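Local coordinates for protein fumarate lyase (Mesorhizobium sp., PDB 3C8T) that is of unknown function but belongs to the fumarate lyase superfamily of mainly helical, four-chain enzymes, at residues D15-L20 and L120-R125; Q24-R29 and V113-D118; T104-D109 and T223-R228; M108-V113 and L186-S191. All blocks are in the same frame, centred on the assembly; numbering follows the deposited sequence.

Contact 1. Residues D15-L20 and L120-R125; sequences DKMREL and LALISR
The methyl end of Met-17 wedges against Leu-122 and Ile-123, and this forms the tight half of the contact between helix 15-20 and helix 104-140. Met-17 CE lies 3.7 Å from Leu-122 CD2 and 3.9 Å from Ile-123 CD1. Met-17 and Leu-122 run alongside each other in opposing senses, whereas Met-17 meets Ile-123 at about a right angle. With CG anti to the backbone N (chi1 -157°), the Met-17 thioether spans the separation of two nearly antiparallel short axes, 11.1 Å apart. Phe-329 and Ser-333 of helix 315-344 touch Met-17 as well, so this side is buried.

The other side is loose and faces solvent. Lys-16 CB only just reaches Leu-122 CD2, at 4.1 Å. Further out, Lys-16 CD sits at the edge of the Arg-125 guanidinium, near its plane and 4.0 Å from NH2, while Leu-122 CD1 lies over one face of the same group. The charged ends stay apart, Lys-16 NZ and Arg-125 NH2 being 5.0 Å from each other. No hydrogen bond or salt bridge links residues 15-20 to 120-125; cohesion therefore rests on apolar burial round the thioether, and the like charges at the exposed margin, held apart, probably add little to it.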
# COMPACT_ATOMS: atom_id res chain seq x y z
N ASP A 15 20.21 -15.22 3.36
CA ASP A 15 21.47 -14.87 4.03
C ASP A 15 22.57 -14.40 3.08
O ASP A 15 23.30 -13.46 3.41
CB ASP A 15 21.96 -16.05 4.88
CG ASP A 15 21.21 -16.19 6.19
OD1 ASP A 15 20.25 -15.42 6.43
OD2 ASP A 15 21.60 -17.06 7.00
N LYS A 16 22.69 -15.04 1.92
CA LYS A 16 23.61 -14.58 0.87
C LYS A 16 23.31 -13.15 0.41
O LYS A 16 24.22 -12.33 0.19
CB LYS A 16 23.53 -15.50 -0.32
CG LYS A 16 24.13 -16.86 -0.07
CD LYS A 16 24.13 -17.64 -1.36
CE LYS A 16 24.88 -18.96 -1.21
NZ LYS A 16 24.11 -19.90 -0.31
N MET A 17 22.02 -12.84 0.33
CA MET A 17 21.58 -11.54 -0.08
C MET A 17 21.74 -10.54 1.07
O MET A 17 22.09 -9.40 0.85
CB MET A 17 20.15 -11.65 -0.64
CG MET A 17 19.75 -10.56 -1.58
SD MET A 17 20.71 -10.32 -3.04
CE MET A 17 19.68 -11.13 -4.28
N ARG A 18 21.58 -10.99 2.31
CA ARG A 18 22.00 -10.20 3.46
C ARG A 18 23.54 -9.95 3.56
O ARG A 18 23.96 -8.85 3.97
CB ARG A 18 21.47 -10.81 4.76
CG ARG A 18 19.94 -10.77 4.84
CD ARG A 18 19.40 -11.68 5.94
NE ARG A 18 19.63 -11.13 7.28
CZ ARG A 18 20.25 -11.78 8.26
NH1 ARG A 18 20.67 -13.03 8.08
NH2 ARG A 18 20.43 -11.20 9.44
N GLU A 19 24.37 -10.92 3.21
CA GLU A 19 25.82 -10.69 3.22
C GLU A 19 26.16 -9.64 2.18
O GLU A 19 26.88 -8.69 2.46
CB GLU A 19 26.64 -11.96 3.01
CG GLU A 19 28.17 -11.68 3.23
CD GLU A 19 29.05 -12.95 3.23
OE1 GLU A 19 29.31 -13.50 4.33
OE2 GLU A 19 29.47 -13.39 2.12
N LEU A 20 25.61 -9.80 0.98
CA LEU A 20 25.71 -8.80 -0.06
C LEU A 20 25.37 -7.34 0.32
O LEU A 20 26.04 -6.42 -0.14
CB LEU A 20 24.85 -9.23 -1.22
CG LEU A 20 24.82 -8.19 -2.32
CD1 LEU A 20 26.22 -7.98 -2.94
CD2 LEU A 20 23.77 -8.59 -3.35
N LEU A 120 21.29 -8.83 -8.70
CA LEU A 120 20.56 -9.26 -9.87
C LEU A 120 21.12 -10.58 -10.44
O LEU A 120 20.36 -11.35 -11.03
CB LEU A 120 20.54 -8.15 -10.95
CG LEU A 120 19.51 -7.03 -10.77
CD1 LEU A 120 19.74 -6.02 -11.88
CD2 LEU A 120 18.08 -7.55 -10.83
N ALA A 121 22.42 -10.84 -10.27
CA ALA A 121 22.98 -12.13 -10.73
C ALA A 121 22.46 -13.28 -9.88
O ALA A 121 22.18 -14.37 -10.40
CB ALA A 121 24.55 -12.12 -10.78
N LEU A 122 22.30 -13.02 -8.59
CA LEU A 122 21.75 -14.02 -7.69
C LEU A 122 20.24 -14.23 -7.94
O LEU A 122 19.76 -15.37 -7.96
CB LEU A 122 22.04 -13.63 -6.23
CG LEU A 122 21.41 -14.51 -5.15
CD1 LEU A 122 21.75 -16.04 -5.38
CD2 LEU A 122 21.91 -14.03 -3.76
N ILE A 123 19.49 -13.14 -8.14
CA ILE A 123 18.09 -13.26 -8.55
C ILE A 123 17.94 -14.06 -9.86
O ILE A 123 17.11 -14.95 -9.96
CB ILE A 123 17.42 -11.86 -8.72
CG1 ILE A 123 17.31 -11.14 -7.36
CG2 ILE A 123 16.07 -11.98 -9.42
CD1 ILE A 123 16.47 -11.86 -6.29
N SER A 124 18.76 -13.74 -10.86
CA SER A 124 18.69 -14.44 -12.14
C SER A 124 18.92 -15.95 -11.98
O SER A 124 18.21 -16.77 -12.57
CB SER A 124 19.70 -13.81 -13.11
OG SER A 124 19.77 -14.56 -14.30
N ARG A 125 19.93 -16.30 -11.19
CA ARG A 125 20.29 -17.67 -10.85
C ARG A 125 19.09 -18.41 -10.19
O ARG A 125 18.80 -19.56 -10.50
CB ARG A 125 21.45 -17.56 -9.84
CG ARG A 125 22.49 -18.56 -9.89
CD ARG A 125 22.45 -19.37 -8.61
NE ARG A 125 23.12 -18.81 -7.42
CZ ARG A 125 22.79 -19.23 -6.19
NH1 ARG A 125 21.86 -20.17 -6.07
NH2 ARG A 125 23.39 -18.78 -5.11

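Contact 2. Residues Q24-R29 and V113-D118; sequences QSFISR and VLQIRD
A salt bridge from Arg-29 to Asp-118 anchors this partly buried helix crossing, in which helix 23-43 passes over helix 104-140 with short axes 10.1 Å apart and at 119°. Arg-29 NH2 donates to Asp-118 OD2 over 2.8 Å; the oxygen lies in the guanidinium plane but is itself approached from above the carboxylate plane. The bond is noticeably bent (139°). Bends at chi2 and chi3 fold the arginine over Leu-114 of the facing helix, laying one guanidinium face on its CB, 3.9 Å from Arg-29 NH1. A salt bridge from Arg-29 NE to Glu-32 helps fix the rotation of the group.

One water joins the polar parts: it donates to Leu-114 O (2.7 Å) and to Asp-118 OD1 (2.8 Å), and weakly accepts from Arg-29 NH1 and Arg-117 NE. Both carboxylate oxygens of Asp-118 are thus engaged.

Gln-115 supplies the other half. Its extended chain carries the amide to Phe-26, where Gln-115 OE1 meets the ring edge 3.6 Å from CD1 and Gln-115 NE2 comes within 3.5 Å of Phe-26 CA. That nitrogen also makes a weak hydrogen bond to Leu-20 O.

Beyond the crossing, Phe-26 stacks edge-to-face with Tyr-8 of the second subunit, and Ile-27, turned away from helix 104-140, packs on helix 66-76.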
# COMPACT_ATOMS: atom_id res chain seq x y z
N GLN A 24 29.88 -4.21 5.71
CA GLN A 24 31.24 -4.56 5.28
C GLN A 24 31.30 -4.60 3.77
O GLN A 24 32.22 -4.04 3.14
CB GLN A 24 31.63 -5.92 5.86
CG GLN A 24 31.71 -5.99 7.44
CD GLN A 24 30.37 -5.77 8.25
OE1 GLN A 24 29.23 -5.77 7.71
NE2 GLN A 24 30.53 -5.58 9.56
N SER A 25 30.34 -5.29 3.17
CA SER A 25 30.25 -5.33 1.73
C SER A 25 29.99 -3.92 1.13
O SER A 25 30.65 -3.54 0.18
CB SER A 25 29.22 -6.37 1.28
OG SER A 25 29.29 -6.50 -0.11
N PHE A 26 29.09 -3.15 1.70
CA PHE A 26 28.79 -1.79 1.21
C PHE A 26 30.05 -0.93 1.20
O PHE A 26 30.45 -0.41 0.17
CB PHE A 26 27.69 -1.11 2.05
CG PHE A 26 27.31 0.27 1.56
CD1 PHE A 26 26.66 0.44 0.33
CD2 PHE A 26 27.55 1.40 2.35
CE1 PHE A 26 26.29 1.71 -0.12
CE2 PHE A 26 27.17 2.67 1.90
CZ PHE A 26 26.56 2.83 0.65
N ILE A 27 30.67 -0.82 2.37
CA ILE A 27 31.96 -0.15 2.55
C ILE A 27 33.00 -0.61 1.56
O ILE A 27 33.63 0.23 0.93
CB ILE A 27 32.50 -0.28 4.03
CG1 ILE A 27 31.55 0.44 5.00
CG2 ILE A 27 33.99 0.20 4.13
CD1 ILE A 27 31.15 1.88 4.56
N SER A 28 33.19 -1.91 1.38
CA SER A 28 34.21 -2.34 0.38
C SER A 28 33.91 -1.86 -1.08
O SER A 28 34.84 -1.52 -1.84
CB SER A 28 34.51 -3.83 0.47
OG SER A 28 33.46 -4.55 -0.13
N ARG A 29 32.63 -1.80 -1.45
CA ARG A 29 32.22 -1.21 -2.75
C ARG A 29 32.45 0.30 -2.79
O ARG A 29 32.75 0.84 -3.84
CB ARG A 29 30.74 -1.47 -3.10
CG ARG A 29 30.20 -2.92 -2.98
CD ARG A 29 31.18 -4.04 -3.30
NE ARG A 29 31.56 -4.13 -4.71
CZ ARG A 29 31.12 -5.05 -5.57
NH1 ARG A 29 31.52 -5.06 -6.83
NH2 ARG A 29 30.24 -5.96 -5.17
N VAL A 113 24.72 0.53 -6.71
CA VAL A 113 24.62 -0.08 -8.04
C VAL A 113 25.53 -1.33 -8.16
O VAL A 113 25.13 -2.34 -8.74
CB VAL A 113 24.83 0.98 -9.17
CG1 VAL A 113 25.18 0.35 -10.50
CG2 VAL A 113 23.56 1.87 -9.32
N LEU A 114 26.70 -1.30 -7.57
CA LEU A 114 27.59 -2.45 -7.60
C LEU A 114 26.99 -3.66 -6.87
O LEU A 114 27.11 -4.80 -7.34
CB LEU A 114 28.98 -2.10 -7.00
CG LEU A 114 29.76 -1.06 -7.81
CD1 LEU A 114 30.94 -0.53 -6.99
CD2 LEU A 114 30.21 -1.64 -9.11
N GLN A 115 26.36 -3.43 -5.72
CA GLN A 115 25.63 -4.47 -5.03
C GLN A 115 24.44 -4.98 -5.87
O GLN A 115 24.27 -6.18 -6.03
CB GLN A 115 25.15 -3.92 -3.71
CG GLN A 115 26.27 -3.66 -2.66
CD GLN A 115 25.70 -2.96 -1.42
OE1 GLN A 115 24.92 -2.03 -1.54
NE2 GLN A 115 26.06 -3.44 -0.24
N ILE A 116 23.62 -4.06 -6.39
CA ILE A 116 22.52 -4.44 -7.32
C ILE A 116 22.98 -5.35 -8.49
O ILE A 116 22.25 -6.28 -8.87
CB ILE A 116 21.74 -3.18 -7.84
CG1 ILE A 116 21.02 -2.45 -6.65
CG2 ILE A 116 20.70 -3.54 -8.86
CD1 ILE A 116 20.39 -1.09 -7.02
N ARG A 117 24.16 -5.09 -9.06
CA ARG A 117 24.73 -6.00 -10.05
C ARG A 117 24.88 -7.43 -9.51
O ARG A 117 24.46 -8.41 -10.16
CB ARG A 117 26.07 -5.49 -10.57
CG ARG A 117 26.58 -6.37 -11.69
CD ARG A 117 27.48 -5.63 -12.63
NE ARG A 117 28.66 -5.14 -11.93
CZ ARG A 117 29.60 -4.41 -12.51
NH1 ARG A 117 29.49 -4.08 -13.79
NH2 ARG A 117 30.63 -3.99 -11.80
N ASP A 118 25.50 -7.56 -8.33
CA ASP A 118 25.57 -8.87 -7.66
C ASP A 118 24.17 -9.40 -7.26
O ASP A 118 23.89 -10.56 -7.43
CB ASP A 118 26.48 -8.84 -6.43
CG ASP A 118 27.94 -8.46 -6.77
OD1 ASP A 118 28.30 -8.39 -7.98
OD2 ASP A 118 28.74 -8.23 -5.81
O HOH W 1 29.19 -5.80 -8.65

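Contact 3. Residues T104-D109 and T223-R228; sequences TQDIMD and TWHSAR
Arg-228 grips the carboxylate of Asp-109 end-on, with NH1 bonded to OD2 and NH2 to OD1, each at 2.9 Å. The NH1 bond is nearly straight (168°) and comes from the syn side of OD2, though well out of the carboxylate plane, whereas OD1 is met from above that plane. The same Arg-228 NH1 donates to Trp-224 O at 2.8 Å, which ties the arginine back to its own loop, and NH2 has a second acidic partner in Glu-321. Between them these bonds hold the guanidinium in place.

A second anchor is His-225, whose NE2 donates to Asp-106 OD1 over 2.6 Å. The acceptor lies in the ring plane, and the bond arrives nearly along the C-O axis of the carboxylate. Asp-106 is pinned in turn by the backbone nitrogens of Ser-191 and Gly-192. A first torsion of -157° swings Gln-105 away from its own backbone nitrogen and past the imidazole, where NE2 donates to His-225 O at 3.0 Å, on a lone pair in the carbonyl plane; its OE1 is bonded to Arg-313.

Outside this polar centre, Asp-109 OD2 sits over one face of the Trp-224 ring, toward its rim and 3.9 Å from CZ3, while the indole NE1 is bonded to Val-188 O. All six touching residues are buried. Thr-223, Ser-226 and Ala-227 touch the third subunit; in this superfamily, active sites form where three subunits meet, and the start of a long helix bound to a polar loop here is consistent with such a setting.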
# COMPACT_ATOMS: atom_id res chain seq x y z
N THR A 104 28.93 12.68 -1.43
CA THR A 104 28.51 11.48 -0.71
C THR A 104 27.51 10.58 -1.49
O THR A 104 27.76 9.37 -1.64
CB THR A 104 27.97 11.87 0.68
OG1 THR A 104 29.08 12.36 1.44
CG2 THR A 104 27.35 10.67 1.42
N GLN A 105 26.42 11.16 -2.00
CA GLN A 105 25.47 10.35 -2.80
C GLN A 105 26.05 9.71 -4.08
O GLN A 105 25.54 8.66 -4.57
CB GLN A 105 24.21 11.15 -3.15
CG GLN A 105 23.02 10.26 -3.45
CD GLN A 105 21.80 11.03 -3.94
OE1 GLN A 105 21.81 12.27 -4.01
NE2 GLN A 105 20.74 10.30 -4.30
N ASP A 106 27.10 10.31 -4.63
CA ASP A 106 27.79 9.67 -5.76
C ASP A 106 28.35 8.32 -5.33
O ASP A 106 28.15 7.32 -6.00
CB ASP A 106 28.93 10.53 -6.26
CG ASP A 106 28.47 11.78 -6.93
OD1 ASP A 106 27.30 11.86 -7.37
OD2 ASP A 106 29.30 12.70 -7.03
N ILE A 107 29.06 8.30 -4.21
CA ILE A 107 29.74 7.10 -3.75
C ILE A 107 28.73 6.07 -3.28
O ILE A 107 28.87 4.87 -3.60
CB ILE A 107 30.78 7.37 -2.63
CG1 ILE A 107 31.75 8.50 -3.00
CG2 ILE A 107 31.56 6.09 -2.31
CD1 ILE A 107 32.53 8.33 -4.33
N MET A 108 27.70 6.54 -2.55
CA MET A 108 26.62 5.67 -2.02
C MET A 108 25.70 5.10 -3.10
O MET A 108 25.35 3.92 -3.03
CB MET A 108 25.82 6.40 -0.95
CG MET A 108 26.63 6.73 0.32
SD MET A 108 25.70 7.54 1.68
CE MET A 108 24.79 6.09 2.25
N ASP A 109 25.35 5.91 -4.11
CA ASP A 109 24.57 5.44 -5.26
C ASP A 109 25.34 4.42 -6.08
O ASP A 109 24.84 3.36 -6.46
CB ASP A 109 24.24 6.62 -6.19
CG ASP A 109 22.90 7.31 -5.86
OD1 ASP A 109 22.20 6.91 -4.92
OD2 ASP A 109 22.55 8.28 -6.57
N THR A 223 22.77 13.00 -14.36
CA THR A 223 22.64 12.87 -12.92
C THR A 223 21.30 12.26 -12.51
O THR A 223 20.22 12.69 -12.97
CB THR A 223 22.79 14.27 -12.28
OG1 THR A 223 23.98 14.88 -12.78
CG2 THR A 223 22.83 14.19 -10.72
N TRP A 224 21.37 11.24 -11.65
CA TRP A 224 20.13 10.62 -11.20
C TRP A 224 20.00 10.65 -9.67
O TRP A 224 19.34 9.82 -9.09
CB TRP A 224 19.95 9.21 -11.82
CG TRP A 224 21.12 8.28 -11.67
CD1 TRP A 224 22.25 8.25 -12.44
CD2 TRP A 224 21.27 7.21 -10.69
NE1 TRP A 224 23.09 7.22 -12.01
CE2 TRP A 224 22.50 6.57 -10.95
CE3 TRP A 224 20.46 6.73 -9.65
CZ2 TRP A 224 22.96 5.50 -10.19
CZ3 TRP A 224 20.92 5.63 -8.89
CH2 TRP A 224 22.14 5.04 -9.17
N HIS A 225 20.66 11.62 -9.02
CA HIS A 225 20.53 11.83 -7.57
C HIS A 225 19.03 11.90 -7.22
O HIS A 225 18.61 11.39 -6.18
CB HIS A 225 21.21 13.13 -7.13
CG HIS A 225 22.71 13.10 -7.16
ND1 HIS A 225 23.47 14.24 -7.36
CD2 HIS A 225 23.59 12.09 -7.01
CE1 HIS A 225 24.75 13.92 -7.34
NE2 HIS A 225 24.85 12.62 -7.12
N SER A 226 18.24 12.53 -8.09
CA SER A 226 16.80 12.73 -7.84
C SER A 226 15.85 12.15 -8.91
O SER A 226 14.65 12.40 -8.85
CB SER A 226 16.52 14.22 -7.64
OG SER A 226 16.68 14.89 -8.87
N ALA A 227 16.40 11.37 -9.84
CA ALA A 227 15.63 10.63 -10.87
C ALA A 227 15.78 9.12 -10.61
O ALA A 227 16.71 8.46 -11.13
CB ALA A 227 16.13 11.00 -12.31
N ARG A 228 14.87 8.57 -9.80
CA ARG A 228 15.09 7.25 -9.14
C ARG A 228 14.34 6.10 -9.82
O ARG A 228 14.15 5.04 -9.20
CB ARG A 228 14.65 7.35 -7.65
CG ARG A 228 15.27 8.55 -6.86
CD ARG A 228 16.81 8.59 -6.98
NE ARG A 228 17.49 7.55 -6.18
CZ ARG A 228 18.81 7.41 -6.10
NH1 ARG A 228 19.63 8.21 -6.80
NH2 ARG A 228 19.32 6.47 -5.28

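Contact 4. Residues M108-V113 and L186-S191; sequences MDTATV and LVVEFS
Glu-189, Thr-110 and Val-113 carry this contact, in which the loop after helix 160-185 lies along helix 104-140. The Glu-189 side chain runs alongside that of Asp-109 in the same sense: their CB atoms are only 3.4 Å apart, and Glu-189 OE2 comes to 2.5 Å from Asp-109 OD2. A bend at chi2 (94°) turns the glutamate's carboxylate to within 32° of the plane of its neighbour's. Its other oxygen, OE1, is bonded to Trp-224 N.

Thr-110 fastens the loop backbone. Its OG1 accepts from Glu-189 N at 2.9 Å (145°) and is also hydrogen-bonded to Asp-106 O, so the hydroxyl links the loop to the preceding helical turn.

One turn further on, Val-113 makes the apolar end. Its CG1 lies 3.5 Å from Val-187 O and 4.0 Å from Leu-186 CD2, while the same CD2 approaches Val-113 O at 3.6 Å.

Two acidic side chains thus share a buried spot. Arg-228, salt-bridged to Asp-109 and in a long, weak ion pair with Glu-189, probably offsets part of the negative charge gathered there, although it also pairs with Glu-321.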
# COMPACT_ATOMS: atom_id res chain seq x y z
N MET A 108 27.70 6.54 -2.55
CA MET A 108 26.62 5.67 -2.02
C MET A 108 25.70 5.10 -3.10
O MET A 108 25.35 3.92 -3.03
CB MET A 108 25.82 6.40 -0.95
CG MET A 108 26.63 6.73 0.32
SD MET A 108 25.70 7.54 1.68
CE MET A 108 24.79 6.09 2.25
N ASP A 109 25.35 5.91 -4.11
CA ASP A 109 24.57 5.44 -5.26
C ASP A 109 25.34 4.42 -6.08
O ASP A 109 24.84 3.36 -6.46
CB ASP A 109 24.24 6.62 -6.19
CG ASP A 109 22.90 7.31 -5.86
OD1 ASP A 109 22.20 6.91 -4.92
OD2 ASP A 109 22.55 8.28 -6.57
N THR A 110 26.59 4.76 -6.35
CA THR A 110 27.45 3.88 -7.16
C THR A 110 27.77 2.57 -6.46
O THR A 110 27.68 1.52 -7.09
CB THR A 110 28.76 4.58 -7.59
OG1 THR A 110 28.45 5.71 -8.42
CG2 THR A 110 29.63 3.59 -8.38
N ALA A 111 28.13 2.61 -5.18
CA ALA A 111 28.30 1.37 -4.40
C ALA A 111 27.04 0.52 -4.35
O ALA A 111 27.11 -0.71 -4.40
CB ALA A 111 28.77 1.67 -2.98
N THR A 112 25.88 1.19 -4.20
CA THR A 112 24.57 0.51 -4.29
C THR A 112 24.40 -0.17 -5.63
O THR A 112 23.97 -1.33 -5.68
CB THR A 112 23.39 1.48 -3.99
OG1 THR A 112 23.56 1.99 -2.66
CG2 THR A 112 22.02 0.80 -4.09
N VAL A 113 24.72 0.53 -6.71
CA VAL A 113 24.62 -0.08 -8.04
C VAL A 113 25.53 -1.33 -8.16
O VAL A 113 25.13 -2.34 -8.74
CB VAL A 113 24.83 0.98 -9.17
CG1 VAL A 113 25.18 0.35 -10.50
CG2 VAL A 113 23.56 1.87 -9.32
N LEU A 186 22.02 -0.37 -14.10
CA LEU A 186 23.47 -0.54 -13.86
C LEU A 186 24.32 0.56 -14.51
O LEU A 186 25.07 0.32 -15.46
CB LEU A 186 23.96 -1.95 -14.21
CG LEU A 186 23.25 -3.08 -13.44
CD1 LEU A 186 23.68 -4.45 -14.00
CD2 LEU A 186 23.51 -3.03 -11.92
N VAL A 187 24.21 1.76 -13.95
CA VAL A 187 24.91 2.93 -14.43
C VAL A 187 25.57 3.58 -13.25
O VAL A 187 25.09 3.46 -12.12
CB VAL A 187 23.99 3.98 -15.17
CG1 VAL A 187 23.50 3.45 -16.50
CG2 VAL A 187 22.82 4.43 -14.32
N VAL A 188 26.69 4.24 -13.51
CA VAL A 188 27.48 4.94 -12.49
C VAL A 188 26.69 6.14 -11.98
O VAL A 188 25.87 6.73 -12.72
CB VAL A 188 28.87 5.38 -13.12
CG1 VAL A 188 28.79 6.73 -13.91
CG2 VAL A 188 29.91 5.45 -12.07
N GLU A 189 26.91 6.51 -10.73
CA GLU A 189 26.53 7.86 -10.31
C GLU A 189 27.79 8.68 -9.97
O GLU A 189 28.50 8.35 -9.00
CB GLU A 189 25.59 7.86 -9.10
CG GLU A 189 25.17 9.28 -8.72
CD GLU A 189 23.86 9.67 -9.36
OE1 GLU A 189 23.92 10.34 -10.40
OE2 GLU A 189 22.78 9.30 -8.85
N PHE A 190 28.09 9.71 -10.76
CA PHE A 190 29.15 10.65 -10.40
C PHE A 190 28.83 12.04 -10.92
O PHE A 190 29.04 12.34 -12.13
CB PHE A 190 30.53 10.18 -10.88
CG PHE A 190 31.64 11.07 -10.44
CD1 PHE A 190 32.04 11.09 -9.10
CD2 PHE A 190 32.27 11.93 -11.35
CE1 PHE A 190 33.05 11.93 -8.68
CE2 PHE A 190 33.26 12.78 -10.96
CZ PHE A 190 33.67 12.81 -9.62
N SER A 191 28.28 12.88 -10.04
CA SER A 191 27.84 14.21 -10.47
C SER A 191 28.09 15.32 -9.47
O SER A 191 27.78 16.46 -9.75
CB SER A 191 26.36 14.20 -10.86
OG SER A 191 26.14 13.48 -12.07

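All four contacts draw on helix 104-140. Along it they run from contact 3 at its start, through contacts 4 and 2, to contact 1. Contacts 3 and 4 adjoin, with centres about 6 Å apart and Met-108 and Asp-109 in common. Centre to centre, contact 2 is about 10 Å from contact 4, with which it shares Val-113, and about 11 Å from contact 1. The ends of the row, contacts 1 and 3, have centres about 22 Å apart and do not touch. Contact 2 is nested within the chain loop closed by contact 1, and both cross contacts 3 and 4 in sequence. One long helix thus gathers the N-terminal helices and two later loops round itself.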